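Local coordinates for Cel44C (PDB 2YIH), which hydrolyses xyloglucan and other beta-1,4-glucans as an endo-acting xyloglucanase of glycoside hydrolase family 44, whose TIM-barrel and beta-sandwich portion is captured here bound to a xyloglucan fragment, at residues V14-D19 and K445-V450; D185-L190 and H284-A289; P231-F236 and K240-A245. The protein carries 8 engineered substitutions. All coordinates share one frame; numbering follows the deposited sequence.

Contact 1: V14-D19 and K445-V450; sequences VDTFKD and KELHLV. Unlike the reference sequence in segment 14-19: Phe17 (reference Ser), Asp19 (reference Glu).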
loop_
_atom_site.group_PDB
_atom_site.type_symbol
_atom_site.label_atom_id
_atom_site.label_comp_id
_atom_site.label_asym_id
_atom_site.label_seq_id
_atom_site.Cartn_x
_atom_site.Cartn_y
_atom_site.Cartn_z
ATOM N N VAL A 14 25.876 3.368 12.177
ATOM C CA VAL A 14 25.390 2.355 11.233
ATOM C C VAL A 14 26.250 1.113 11.415
ATOM O O VAL A 14 27.497 1.200 11.394
ATOM C CB VAL A 14 25.496 2.840 9.775
ATOM C CG1 VAL A 14 24.961 1.768 8.822
ATOM C CG2 VAL A 14 24.719 4.163 9.590
ATOM N N ASP A 15 25.598 -0.025 11.648
ATOM C CA ASP A 15 26.309 -1.296 11.852
ATOM C C ASP A 15 25.785 -2.343 10.854
ATOM O O ASP A 15 24.671 -2.862 11.003
ATOM C CB ASP A 15 26.136 -1.765 13.303
ATOM C CG ASP A 15 26.982 -2.981 13.625
ATOM O OD1 ASP A 15 27.477 -3.624 12.668
ATOM O OD2 ASP A 15 27.160 -3.287 14.829
ATOM N N THR A 16 26.556 -2.566 9.798
ATOM C CA THR A 16 26.143 -3.422 8.690
ATOM C C THR A 16 26.042 -4.883 9.109
ATOM O O THR A 16 25.525 -5.701 8.357
ATOM C CB THR A 16 27.093 -3.306 7.458
ATOM O OG1 THR A 16 28.410 -3.758 7.820
ATOM C CG2 THR A 16 27.185 -1.843 6.986
ATOM N N PHE A 17 26.572 -5.210 10.285
ATOM C CA PHE A 17 26.487 -6.572 10.815
ATOM C C PHE A 17 25.197 -6.789 11.590
ATOM O O PHE A 17 24.813 -7.939 11.812
ATOM C CB PHE A 17 27.640 -6.883 11.797
ATOM C CG PHE A 17 29.023 -6.560 11.272
ATOM C CD1 PHE A 17 29.345 -6.726 9.929
ATOM C CD2 PHE A 17 30.048 -6.197 12.171
ATOM C CE1 PHE A 17 30.627 -6.459 9.469
ATOM C CE2 PHE A 17 31.326 -5.933 11.717
ATOM C CZ PHE A 17 31.624 -6.083 10.374
ATOM N N LYS A 18 24.544 -5.700 12.012
ATOM C CA LYS A 18 23.524 -5.732 13.062
ATOM C C LYS A 18 22.090 -5.631 12.497
ATOM O O LYS A 18 21.829 -4.814 11.586
ATOM C CB LYS A 18 23.757 -4.574 14.027
ATOM C CG LYS A 18 22.866 -4.610 15.243
ATOM C CD LYS A 18 23.088 -3.369 16.112
ATOM C CE LYS A 18 22.061 -3.360 17.230
ATOM N NZ LYS A 18 22.078 -2.073 17.969
ATOM N N ASP A 19 21.177 -6.462 13.015
ATOM C CA ASP A 19 19.757 -6.386 12.651
ATOM C C ASP A 19 19.508 -6.465 11.144
ATOM O O ASP A 19 18.596 -5.812 10.631
ATOM C CB ASP A 19 19.108 -5.118 13.234
ATOM C CG ASP A 19 19.100 -5.125 14.755
ATOM O OD1 ASP A 19 18.992 -6.234 15.322
ATOM O OD2 ASP A 19 19.182 -4.038 15.371
ATOM N N LYS A 445 31.064 -4.193 -0.066
ATOM C CA LYS A 445 31.569 -3.243 -1.089
ATOM C C LYS A 445 30.788 -1.912 -1.099
ATOM O O LYS A 445 31.376 -0.858 -1.267
ATOM C CB LYS A 445 31.571 -3.855 -2.500
ATOM N N GLU A 446 29.481 -1.961 -0.871
ATOM C CA GLU A 446 28.655 -0.767 -1.070
ATOM C C GLU A 446 27.671 -0.629 0.090
ATOM O O GLU A 446 27.091 -1.623 0.507
ATOM C CB GLU A 446 27.922 -0.930 -2.391
ATOM C CG GLU A 446 27.081 0.202 -2.812
ATOM C CD GLU A 446 26.554 0.005 -4.235
ATOM O OE1 GLU A 446 27.334 0.226 -5.198
ATOM O OE2 GLU A 446 25.370 -0.397 -4.380
ATOM N N LEU A 447 27.498 0.584 0.621
ATOM C CA LEU A 447 26.560 0.814 1.730
ATOM C C LEU A 447 25.649 1.998 1.389
ATOM O O LEU A 447 26.125 3.039 0.964
ATOM C CB LEU A 447 27.306 1.064 3.068
ATOM C CG LEU A 447 26.557 1.640 4.278
ATOM C CD1 LEU A 447 25.514 0.608 4.778
ATOM C CD2 LEU A 447 27.522 1.954 5.422
ATOM N N HIS A 448 24.341 1.834 1.606
ATOM C CA HIS A 448 23.352 2.843 1.204
ATOM C C HIS A 448 22.781 3.469 2.465
ATOM O O HIS A 448 22.315 2.748 3.368
ATOM C CB HIS A 448 22.234 2.163 0.415
ATOM C CG HIS A 448 22.611 1.834 -0.994
ATOM N ND1 HIS A 448 23.219 0.649 -1.356
ATOM C CD2 HIS A 448 22.446 2.543 -2.133
ATOM C CE1 HIS A 448 23.464 0.669 -2.652
ATOM N NE2 HIS A 448 23.011 1.810 -3.146
ATOM N N LEU A 449 22.749 4.804 2.514
ATOM C CA LEU A 449 22.172 5.503 3.660
ATOM C C LEU A 449 21.194 6.530 3.143
ATOM O O LEU A 449 21.555 7.340 2.285
ATOM C CB LEU A 449 23.237 6.258 4.458
ATOM C CG LEU A 449 24.479 5.491 4.872
ATOM C CD1 LEU A 449 25.392 6.474 5.636
ATOM C CD2 LEU A 449 24.149 4.262 5.738
ATOM N N VAL A 450 19.959 6.489 3.627
ATOM C CA VAL A 450 19.001 7.585 3.330
ATOM C C VAL A 450 18.824 8.364 4.624
ATOM O O VAL A 450 18.520 7.788 5.680
ATOM C CB VAL A 450 17.644 7.037 2.774
ATOM C CG1 VAL A 450 16.561 8.170 2.768
ATOM C CG2 VAL A 450 17.826 6.514 1.374
#
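Thr16 and Leu447 make the closest approach of this contact, the methyl CG2 of Thr16 lying 3.7 Å from CD1 of Leu447 as the two side chains pass at a slant. Thr16 is placed to serve two surroundings at once: with chi1 at 63° its hydroxyl sits between the backbone N and the carbonyl carbon and bonds to the backbone oxygen of Ser467, while the methyl is left to face the leucine. Two residues back along the chain, both methyls of Val14 bear on a single branch of Leu449, and CG2 of Val14 is 3.9 Å from Leu449 CD2. Val14 CG1 also comes within 4.2 Å of Leu447 CD1, a lighter touch that ties the two pairs into one buried apolar patch. The other end of segment 14-19 is different in character. A type I turn from Asp15 to Lys18 leads the chain away from the patch, closed by Lys18 N to Asp15 O at 3.0 Å. An Asx turn reinforces it, with Phe17 N donating to Asp15 OD1 from above the carboxylate plane. Phe17, which departs from the reference sequence, and Lys18 are exposed in the chain itself. Meeting through side chains alone, the strands 9-22 and 446-453 lay these residues into the core of the beta-sandwich, where Ala437 of strand 433-439, Leu466 of strand 460-467 and Tyr472 pack against the same residues.

Contact 2: D185-L190 and H284-A289; sequences DNEPAL and HWYPEA. With BGC (beta-D-glucopyranose), chain B; BGC (beta-D-glucopyranose), chain C.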
loop_
_atom_site.group_PDB
_atom_site.type_symbol
_atom_site.label_atom_id
_atom_site.label_comp_id
_atom_site.label_asym_id
_atom_site.label_seq_id
_atom_site.Cartn_x
_atom_site.Cartn_y
_atom_site.Cartn_z
ATOM N N ASP A 185 -12.294 -7.614 -2.529
ATOM C CA ASP A 185 -13.014 -6.335 -2.653
ATOM C C ASP A 185 -12.170 -5.213 -1.989
ATOM O O ASP A 185 -10.927 -5.283 -1.978
ATOM C CB ASP A 185 -14.419 -6.476 -2.058
ATOM C CG ASP A 185 -15.417 -5.471 -2.652
ATOM O OD1 ASP A 185 -15.339 -4.274 -2.303
ATOM O OD2 ASP A 185 -16.218 -5.894 -3.482
ATOM N N ASN A 186 -12.841 -4.207 -1.414
ATOM C CA ASN A 186 -12.208 -2.968 -1.004
ATOM C C ASN A 186 -13.075 -2.341 0.078
ATOM O O ASN A 186 -14.262 -2.068 -0.172
ATOM C CB ASN A 186 -12.116 -1.999 -2.211
ATOM C CG ASN A 186 -11.477 -0.666 -1.842
ATOM O OD1 ASN A 186 -12.187 0.345 -1.651
ATOM N ND2 ASN A 186 -10.176 -0.664 -1.683
ATOM N N GLU A 187 -12.493 -2.135 1.255
ATOM C CA GLU A 187 -13.123 -1.352 2.337
ATOM C C GLU A 187 -14.575 -1.781 2.636
ATOM O O GLU A 187 -15.516 -0.938 2.556
ATOM C CB GLU A 187 -13.061 0.171 2.031
ATOM C CG GLU A 187 -11.591 0.631 1.890
ATOM C CD GLU A 187 -11.390 2.133 1.704
ATOM O OE1 GLU A 187 -12.393 2.907 1.521
ATOM O OE2 GLU A 187 -10.177 2.540 1.775
ATOM N N PRO A 188 -14.754 -3.051 3.026
ATOM C CA PRO A 188 -16.114 -3.578 3.255
ATOM C C PRO A 188 -16.927 -2.837 4.335
ATOM O O PRO A 188 -18.157 -2.687 4.183
ATOM C CB PRO A 188 -15.855 -5.042 3.639
ATOM C CG PRO A 188 -14.420 -5.023 4.208
ATOM C CD PRO A 188 -13.717 -4.095 3.252
ATOM N N ALA A 189 -16.270 -2.304 5.367
ATOM C CA ALA A 189 -16.983 -1.552 6.419
ATOM C C ALA A 189 -17.489 -0.219 5.918
ATOM O O ALA A 189 -18.352 0.374 6.563
ATOM C CB ALA A 189 -16.113 -1.360 7.665
ATOM N N LEU A 190 -17.033 0.168 4.709
ATOM C CA LEU A 190 -17.561 1.349 4.012
ATOM C C LEU A 190 -18.512 1.034 2.865
ATOM O O LEU A 190 -19.051 1.981 2.259
ATOM C CB LEU A 190 -16.434 2.286 3.546
ATOM C CG LEU A 190 -15.600 2.869 4.691
ATOM C CD1 LEU A 190 -14.667 3.916 4.133
ATOM C CD2 LEU A 190 -16.428 3.454 5.828
ATOM N N HIS A 284 -5.778 -0.279 4.833
ATOM C CA HIS A 284 -5.477 1.086 4.385
ATOM C C HIS A 284 -5.181 1.984 5.594
ATOM O O HIS A 284 -5.722 1.774 6.677
ATOM C CB HIS A 284 -6.677 1.619 3.594
ATOM C CG HIS A 284 -6.953 0.811 2.361
ATOM N ND1 HIS A 284 -8.047 1.021 1.546
ATOM C CD2 HIS A 284 -6.222 -0.169 1.772
ATOM C CE1 HIS A 284 -7.993 0.186 0.519
ATOM N NE2 HIS A 284 -6.890 -0.545 0.631
ATOM N N TRP A 285 -4.354 2.992 5.377
ATOM C CA TRP A 285 -3.932 3.869 6.474
ATOM C C TRP A 285 -3.770 5.305 5.983
ATOM O O TRP A 285 -2.772 5.648 5.329
ATOM C CB TRP A 285 -2.621 3.342 7.054
ATOM C CG TRP A 285 -2.075 4.173 8.191
ATOM C CD1 TRP A 285 -0.989 4.988 8.150
ATOM C CD2 TRP A 285 -2.521 4.164 9.557
ATOM N NE1 TRP A 285 -0.755 5.537 9.404
ATOM C CE2 TRP A 285 -1.681 5.046 10.282
ATOM C CE3 TRP A 285 -3.565 3.513 10.237
ATOM C CZ2 TRP A 285 -1.818 5.249 11.676
ATOM C CZ3 TRP A 285 -3.707 3.734 11.640
ATOM C CH2 TRP A 285 -2.865 4.614 12.318
ATOM N N TYR A 286 -4.778 6.136 6.262
ATOM C CA TYR A 286 -4.667 7.556 6.004
ATOM C C TYR A 286 -4.531 8.225 7.360
ATOM O O TYR A 286 -5.471 8.184 8.179
ATOM C CB TYR A 286 -5.912 8.049 5.266
ATOM C CG TYR A 286 -6.092 7.368 3.937
ATOM C CD1 TYR A 286 -5.249 7.663 2.866
ATOM C CD2 TYR A 286 -7.047 6.361 3.773
ATOM C CE1 TYR A 286 -5.426 7.053 1.640
ATOM C CE2 TYR A 286 -7.217 5.740 2.537
ATOM C CZ TYR A 286 -6.380 6.106 1.490
ATOM O OH TYR A 286 -6.529 5.529 0.267
ATOM N N PRO A 287 -3.349 8.785 7.644
ATOM C CA PRO A 287 -3.116 9.379 8.971
ATOM C C PRO A 287 -4.237 10.334 9.376
ATOM O O PRO A 287 -4.718 11.127 8.537
ATOM C CB PRO A 287 -1.775 10.122 8.791
ATOM C CG PRO A 287 -1.023 9.268 7.768
ATOM C CD PRO A 287 -2.126 8.743 6.810
ATOM N N GLU A 288 -4.698 10.209 10.625
ATOM C CA GLU A 288 -5.588 11.192 11.230
ATOM C C GLU A 288 -4.802 12.295 11.931
ATOM O O GLU A 288 -5.406 13.217 12.491
ATOM C CB GLU A 288 -6.542 10.522 12.227
ATOM C CG GLU A 288 -7.526 9.546 11.565
ATOM C CD GLU A 288 -8.791 10.224 11.033
ATOM O OE1 GLU A 288 -8.833 11.469 10.938
ATOM O OE2 GLU A 288 -9.764 9.506 10.726
ATOM N N ALA A 289 -3.484 12.151 11.973
ATOM C CA ALA A 289 -2.584 13.173 12.529
ATOM C C ALA A 289 -2.925 14.588 12.085
ATOM O O ALA A 289 -3.133 14.862 10.875
ATOM C CB ALA A 289 -1.134 12.831 12.217
HETATM C C2 BGC B . -14.423 7.621 2.604
HETATM C C3 BGC B . -14.154 6.439 1.670
HETATM C C4 BGC B . -12.677 6.426 1.276
HETATM C C5 BGC B . -11.751 6.587 2.480
HETATM C C6 BGC B . -10.334 6.818 1.959
HETATM C C1 BGC B . -13.478 7.538 3.802
HETATM O O2 BGC B . -15.780 7.617 3.070
HETATM O O3 BGC B . -14.950 6.539 0.479
HETATM O O4 BGC B . -12.292 5.263 0.525
HETATM O O5 BGC B . -12.163 7.700 3.282
HETATM O O6 BGC B . -10.332 7.782 0.896
HETATM C C2 BGC C . -12.361 9.085 8.262
HETATM C C3 BGC C . -12.624 9.367 6.787
HETATM C C4 BGC C . -13.526 8.273 6.168
HETATM C C5 BGC C . -14.767 8.193 7.060
HETATM C C6 BGC C . -15.821 7.190 6.602
HETATM C C1 BGC C . -13.648 8.891 9.033
HETATM O O2 BGC C . -11.642 10.154 8.897
HETATM O O3 BGC C . -11.362 9.341 6.128
HETATM O O4 BGC C . -13.807 8.547 4.770
HETATM O O5 BGC C . -14.411 7.845 8.410
HETATM O O6 BGC C . -16.971 7.338 7.437
#
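A buried histidine-carboxylate hydrogen bond joins Glu187, in the loop after barrel strand 181-184, to His284 at the end of strand 280-285, on the rim of the barrel where the glucan binds. His284 ND1 donates to Glu187 OE2 over 2.6 Å and nearly straight, at 166°. The carboxylate oxygen uses its anti lone pair and lies practically in the imidazole plane, although the carboxylate itself is turned 62° from the ring. The extended glutamate chain (chi2 -175°) carries the group across the histidine at about a right angle. A weak hydrogen bond from NE2 to Thr357 holds the far side of the imidazole, and the amide end of Asn186 also lies at the ring edge. With OE2 engaged, OE1 is turned to the sugar and stands 2.6 Å from O4 of the glucose in chain B. Tyr286 approaches the same glucose obliquely, its CE2 3.3 Å from C6, while its hydroxyl is tied to Ser358. Leu190 supplies the apolar complement, CD1 meeting C3 of that glucose at 3.6 Å. On the next glucose, chain C, O2 donates to Glu288 OE2 over 2.7 Å; the same carboxylate oxygen accepts from Trp326 NE1. An Asn-Glu pair following the fourth barrel strand, succeeded here by Pro188, recalls the clan A (beta/alpha)8 glycosidases, and family 44 shares their barrel fold; here Glu187 of that sequence, with Leu190, lines the glycan pocket.

Contact 3: P231-F236 and K240-A245; sequences PVLYGF and KDLQTA. With BGC (beta-D-glucopyranose), chain D; XYS (alpha-D-xylopyranose), chain E.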
loop_
_atom_site.group_PDB
_atom_site.type_symbol
_atom_site.label_atom_id
_atom_site.label_comp_id
_atom_site.label_asym_id
_atom_site.label_seq_id
_atom_site.Cartn_x
_atom_site.Cartn_y
_atom_site.Cartn_z
ATOM N N PRO A 231 -8.725 -7.977 4.990
ATOM C CA PRO A 231 -10.025 -7.588 4.487
ATOM C C PRO A 231 -10.039 -6.216 3.824
ATOM O O PRO A 231 -11.127 -5.739 3.467
ATOM C CB PRO A 231 -10.925 -7.572 5.764
ATOM C CG PRO A 231 -9.928 -7.692 7.001
ATOM C CD PRO A 231 -8.522 -7.531 6.371
ATOM N N VAL A 232 -8.856 -5.627 3.574
ATOM C CA VAL A 232 -8.752 -4.340 2.843
ATOM C C VAL A 232 -9.460 -3.215 3.648
ATOM O O VAL A 232 -10.313 -2.461 3.125
ATOM C CB VAL A 232 -9.311 -4.446 1.366
ATOM C CG1 VAL A 232 -8.709 -3.352 0.494
ATOM C CG2 VAL A 232 -8.957 -5.840 0.739
ATOM N N LEU A 233 -9.172 -3.157 4.940
ATOM C CA LEU A 233 -9.918 -2.269 5.843
ATOM C C LEU A 233 -9.551 -0.804 5.647
ATOM O O LEU A 233 -8.359 -0.456 5.524
ATOM C CB LEU A 233 -9.640 -2.657 7.299
ATOM C CG LEU A 233 -10.045 -4.088 7.663
ATOM C CD1 LEU A 233 -9.746 -4.382 9.144
ATOM C CD2 LEU A 233 -11.548 -4.350 7.403
ATOM N N TYR A 234 -10.557 0.081 5.678
ATOM C CA TYR A 234 -10.316 1.487 5.320
ATOM C C TYR A 234 -9.446 2.249 6.312
ATOM O O TYR A 234 -8.787 3.238 5.939
ATOM C CB TYR A 234 -11.646 2.241 5.111
ATOM C CG TYR A 234 -12.219 2.846 6.375
ATOM C CD1 TYR A 234 -11.852 4.139 6.802
ATOM C CD2 TYR A 234 -13.138 2.136 7.140
ATOM C CE1 TYR A 234 -12.414 4.701 7.998
ATOM C CE2 TYR A 234 -13.695 2.684 8.320
ATOM C CZ TYR A 234 -13.326 3.967 8.726
ATOM O OH TYR A 234 -13.854 4.501 9.887
ATOM N N GLY A 235 -9.486 1.862 7.591
ATOM C CA GLY A 235 -8.878 2.694 8.631
ATOM C C GLY A 235 -9.262 2.187 10.009
ATOM O O GLY A 235 -9.943 1.178 10.146
ATOM N N PHE A 236 -8.814 2.900 11.041
ATOM C CA PHE A 236 -8.845 2.372 12.379
ATOM C C PHE A 236 -10.252 1.987 12.869
ATOM O O PHE A 236 -10.413 0.985 13.562
ATOM C CB PHE A 236 -8.182 3.351 13.353
ATOM C CG PHE A 236 -8.043 2.776 14.728
ATOM C CD1 PHE A 236 -6.996 1.909 15.014
ATOM C CD2 PHE A 236 -9.070 2.912 15.641
ATOM C CE1 PHE A 236 -6.917 1.283 16.277
ATOM C CE2 PHE A 236 -9.006 2.277 16.870
ATOM C CZ PHE A 236 -7.959 1.446 17.167
ATOM N N LYS A 240 -11.011 -1.644 14.464
ATOM C CA LYS A 240 -11.495 -1.761 15.852
ATOM C C LYS A 240 -12.717 -2.699 15.961
ATOM O O LYS A 240 -12.693 -3.658 16.715
ATOM C CB LYS A 240 -11.847 -0.378 16.400
ATOM C CG LYS A 240 -12.180 -0.391 17.919
ATOM C CD LYS A 240 -11.115 -1.123 18.705
ATOM C CE LYS A 240 -11.205 -0.791 20.187
ATOM N NZ LYS A 240 -12.292 -1.564 20.825
ATOM N N ASP A 241 -13.768 -2.433 15.186
ATOM C CA ASP A 241 -15.011 -3.207 15.323
ATOM C C ASP A 241 -15.800 -3.209 14.020
ATOM O O ASP A 241 -17.055 -3.302 13.996
ATOM C CB ASP A 241 -15.854 -2.675 16.516
ATOM C CG ASP A 241 -16.337 -1.231 16.323
ATOM O OD1 ASP A 241 -16.039 -0.569 15.296
ATOM O OD2 ASP A 241 -17.022 -0.730 17.244
ATOM N N LEU A 242 -15.053 -3.171 12.918
ATOM C CA LEU A 242 -15.672 -3.174 11.614
ATOM C C LEU A 242 -16.746 -2.065 11.482
ATOM O O LEU A 242 -17.830 -2.281 10.966
ATOM C CB LEU A 242 -16.205 -4.585 11.250
ATOM C CG LEU A 242 -16.482 -4.798 9.749
ATOM C CD1 LEU A 242 -15.180 -4.721 8.913
ATOM C CD2 LEU A 242 -17.148 -6.165 9.537
ATOM N N GLN A 243 -16.379 -0.871 11.922
ATOM C CA GLN A 243 -17.244 0.314 11.900
ATOM C C GLN A 243 -18.563 0.029 12.620
ATOM O O GLN A 243 -19.635 0.253 12.086
ATOM C CB GLN A 243 -17.467 0.828 10.456
ATOM C CG GLN A 243 -17.978 2.264 10.401
ATOM C CD GLN A 243 -16.912 3.291 10.724
ATOM O OE1 GLN A 243 -15.703 2.979 10.865
ATOM N NE2 GLN A 243 -17.354 4.547 10.877
ATOM N N THR A 244 -18.448 -0.484 13.840
ATOM C CA THR A 244 -19.647 -0.813 14.660
ATOM C C THR A 244 -20.569 -1.761 13.889
ATOM O O THR A 244 -21.781 -1.504 13.732
ATOM C CB THR A 244 -20.445 0.467 15.085
ATOM O OG1 THR A 244 -19.536 1.514 15.430
ATOM C CG2 THR A 244 -21.341 0.167 16.303
ATOM N N ALA A 245 -20.016 -2.882 13.410
ATOM C CA ALA A 245 -20.803 -3.891 12.704
ATOM C C ALA A 245 -21.987 -4.309 13.591
ATOM O O ALA A 245 -21.830 -4.435 14.816
ATOM C CB ALA A 245 -19.944 -5.107 12.363
HETATM C C2 BGC D . -15.627 7.513 12.980
HETATM C C3 BGC D . -14.850 7.393 11.682
HETATM C C4 BGC D . -14.217 8.747 11.347
HETATM C C5 BGC D . -13.503 9.372 12.535
HETATM C C6 BGC D . -13.078 10.807 12.225
HETATM C C1 BGC D . -14.723 8.065 14.078
HETATM O O2 BGC D . -16.147 6.237 13.316
HETATM O O3 BGC D . -15.723 7.051 10.604
HETATM O O4 BGC D . -13.247 8.538 10.341
HETATM O O5 BGC D . -14.349 9.378 13.678
HETATM O O6 BGC D . -14.248 11.531 11.816
HETATM C C1 XYS E . -18.157 7.405 6.631
HETATM C C2 XYS E . -19.297 8.059 7.399
HETATM C C3 XYS E . -19.504 7.276 8.685
HETATM C C4 XYS E . -19.901 5.859 8.315
HETATM C C5 XYS E . -18.887 5.216 7.365
HETATM O O2 XYS E . -18.986 9.421 7.696
HETATM O O3 XYS E . -20.590 7.839 9.422
HETATM O O4 XYS E . -20.053 5.120 9.537
HETATM O O5 XYS E . -18.554 6.083 6.254
#
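The amide nitrogen of Gln243 is gripped by two sugars while its oxygen is held by Tyr234. NE2 donates to O3 of the glucose in chain D over 3.0 Å and to O4 of the xylose in chain E over 3.1 Å; a third, weak bond runs to O2 of the same glucose. On the other side of the amide, Tyr234 OH donates to Gln243 OE1 over 2.6 Å, meeting the oxygen with a tilt of 34° from the carbonyl plane. OE1 lies at the edge of the phenol ring, in its plane, and the two side chains cross at about a right angle with ring and amide 62° apart. A bend at chi2 (74°) brings the glutamine amide round to the sugars. The backbone beneath is unusual: Leu242, Gln243 and Thr244 all adopt left-handed helical angles after helix 236-241, and Asp241 OD1 receives Thr244 N at 2.8 Å in an Asx motif. Behind the polar pair, Leu233 CD2 packs on Leu242 CD1 at 4.0 Å, with Phe258 covering both leucines. Gly235 occupies the N-cap position of the short helix, in which Lys240 N bonds to Phe236 O at 2.8 Å, and Phe236 meets the ring of Phe331. With Tyr234 OH donating to OE1, the amide is probably held in the orientation that turns NE2 to the sugars, so that Gln243 bonds a main-chain glucose and the xylose carried by its neighbour, consistent with a preference for branched xyloglucan.

Contacts 2 and 3 form one continuous site: their centres are 7 Å apart, and neighbouring barrel strands 227-233 and 280-285 join them through a probable hydrogen bond from His284 N to Leu233 O of 2.7 Å. A second probable bond, Glu187 N to Val232 O at 2.9 Å, ties in the loop 185-190. Together they line successive parts of the glycan pocket, contact 2 at the glucoses of chains B and C and contact 3 at the glucose of chain D and the xylose branch. Contact 1 belongs to the beta-sandwich, its centre about 35 Å from that of contact 2 and 38 Å from that of contact 3, and has no part in the pocket.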